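Local coordinates for protein sulfotransferase (Mus musculus, PDB 5X2B) that binds the nucleotide adenosine-3'-5'-diphosphate and probably transfers sulfonate groups as a cytoplasmic sulfotransferase of the SULT family, at residues Thr208-Ser211 / Glu212-Asn216. Sequence-based numbering, arbitrary orientation. Where two conformers were deposited one is given.
Sequences TSFS and EMKSN. With A3P (adenosine-3'-5'-diphosphate), chain M.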
# COMPACT_ATOMS: atom_id res chain seq x y z
N THR A 208 -10.60 -14.41 0.76
CA THR A 208 -9.64 -13.37 1.13
C THR A 208 -9.62 -12.97 2.60
O THR A 208 -8.87 -12.08 2.97
CB THR A 208 -9.83 -12.08 0.28
OG1 THR A 208 -11.17 -11.59 0.43
CG2 THR A 208 -9.57 -12.38 -1.17
N SER A 209 -10.41 -13.62 3.44
CA SER A 209 -10.41 -13.28 4.86
C SER A 209 -9.00 -13.39 5.44
O SER A 209 -8.23 -14.31 5.14
CB SER A 209 -11.36 -14.19 5.65
OG SER A 209 -10.75 -15.44 5.93
N PHE A 210 -8.67 -12.43 6.28
CA PHE A 210 -7.37 -12.41 6.92
C PHE A 210 -6.86 -13.80 7.29
O PHE A 210 -5.80 -14.23 6.85
CB PHE A 210 -7.47 -11.62 8.20
CG PHE A 210 -6.24 -11.68 9.01
CD1 PHE A 210 -5.20 -10.81 8.76
CD2 PHE A 210 -6.10 -12.63 9.99
CE1 PHE A 210 -4.04 -10.87 9.49
CE2 PHE A 210 -4.94 -12.70 10.73
CZ PHE A 210 -3.90 -11.82 10.48
N SER A 211 -7.61 -14.48 8.14
CA SER A 211 -7.20 -15.77 8.64
C SER A 211 -7.09 -16.67 7.46
O SER A 211 -6.19 -17.49 7.36
CB SER A 211 -8.26 -16.29 9.59
OG SER A 211 -9.54 -16.12 9.02
N GLU A 212 -8.02 -16.51 6.54
CA GLU A 212 -7.93 -17.22 5.30
C GLU A 212 -6.61 -16.83 4.69
O GLU A 212 -5.77 -17.68 4.46
CB GLU A 212 -9.08 -16.89 4.35
CG GLU A 212 -9.16 -17.85 3.20
CD GLU A 212 -8.63 -19.19 3.61
OE1 GLU A 212 -7.68 -19.69 2.96
OE2 GLU A 212 -9.14 -19.74 4.61
N MET A 213 -6.41 -15.54 4.46
CA MET A 213 -5.18 -15.13 3.83
C MET A 213 -4.05 -15.60 4.70
O MET A 213 -2.96 -15.84 4.20
CB MET A 213 -5.09 -13.63 3.66
CG MET A 213 -5.86 -13.16 2.46
SD MET A 213 -5.79 -11.39 2.22
CE MET A 213 -4.10 -11.11 1.72
N LYS A 214 -4.29 -15.77 5.99
CA LYS A 214 -3.20 -16.14 6.88
C LYS A 214 -2.77 -17.59 6.80
O LYS A 214 -1.64 -17.91 7.12
CB LYS A 214 -3.52 -15.79 8.31
CG LYS A 214 -2.26 -15.60 9.11
CD LYS A 214 -2.30 -16.42 10.38
CE LYS A 214 -1.83 -15.64 11.62
NZ LYS A 214 -0.46 -15.01 11.51
N SER A 215 -3.65 -18.49 6.38
CA SER A 215 -3.22 -19.86 6.11
C SER A 215 -2.50 -19.94 4.75
O SER A 215 -3.15 -19.78 3.72
CB SER A 215 -4.42 -20.82 6.13
OG SER A 215 -5.59 -20.14 6.53
N ASN A 216 -1.19 -20.20 4.76
CA ASN A 216 -0.36 -20.15 3.55
C ASN A 216 1.10 -20.58 3.76
O ASN A 216 1.65 -20.35 4.85
CB ASN A 216 -0.38 -18.73 2.98
CG ASN A 216 -1.74 -18.35 2.47
OD1 ASN A 216 -2.39 -19.12 1.77
ND2 ASN A 216 -2.18 -17.16 2.82
P1 A3P M . -1.55 -5.50 11.17
O1P A3P M . -1.95 -6.93 11.42
O2P A3P M . -0.08 -5.22 11.59
O3P A3P M . -2.39 -4.57 12.05
P2 A3P M . 0.46 -4.48 3.94
O4P A3P M . 1.81 -4.92 4.16
O5P A3P M . 0.51 -3.12 3.30
O6P A3P M . -0.29 -5.41 2.97
O5' A3P M . -0.26 -4.33 5.40
C5' A3P M . -0.21 -5.23 6.49
C4' A3P M . -1.38 -5.19 7.37
O4' A3P M . -2.45 -5.74 6.66
C3' A3P M . -1.27 -6.00 8.61
O3' A3P M . -1.76 -5.22 9.69
C2' A3P M . -2.08 -7.15 8.36
O2' A3P M . -2.51 -7.62 9.64
C1' A3P M . -3.16 -6.62 7.49
N9 A3P M . -3.96 -7.57 6.63
C8 A3P M . -3.47 -8.39 5.67
N7 A3P M . -4.46 -9.09 5.11
C5 A3P M . -5.61 -8.72 5.69
C6 A3P M . -6.94 -9.09 5.53
N6 A3P M . -7.33 -10.09 4.58
N1 A3P M . -7.89 -8.51 6.27
C2 A3P M . -7.55 -7.59 7.17
N3 A3P M . -6.28 -7.22 7.35
C4 A3P M . -5.29 -7.76 6.65
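Ser209 caps the short helix 210-214: in one of its two conformers, OG accepts from Glu212 N at 3.0 Å, at an N-H...O angle of 140°, so this bond, tied to that conformer, is bent. One turn on, Ser215 N donates to Ser211 O at 2.9 Å as the chain leaves the helix.

The face that matters is the one turned to A3P. Met213 CG packs on Thr208 O (3.2 Å), and an extended chi2 (180°) carries the sulfur out to the adenine amino group; the bend at chi3 then only swings CE, which lies 4.0 Å from A3P N7. N6 of A3P makes a weak hydrogen bond to Met213 SD at 3.1 Å, while Thr208 O lies 3.0 Å from the same N6. Met213 also touches Trp47 and Glu50 of helix 45-53. Phe210 CG stands anti to its backbone N (chi1 173°), which carries the ring alongside the purine; CD1 comes within 3.7 Å of A3P C5, and the base atom meets the ring at its edge. Lys214 CB lies over one face of that ring, 4.2 Å from CE2, while NZ runs on to Phe239 O.

With an alanine at Met213, N6 would probably lose its sulfur acceptor and a gap open toward helix 45-53. Backbone oxygen and soft sulfur thus gather at an exocyclic amine, with phenylalanine carbons beside the purine: the groups that helix 210-214 and Thr208 bring to the base are uncharged, consistent with a site for adenine, whereas Lys42, Arg240 and other residues bind A3P through separate hydrogen bonds.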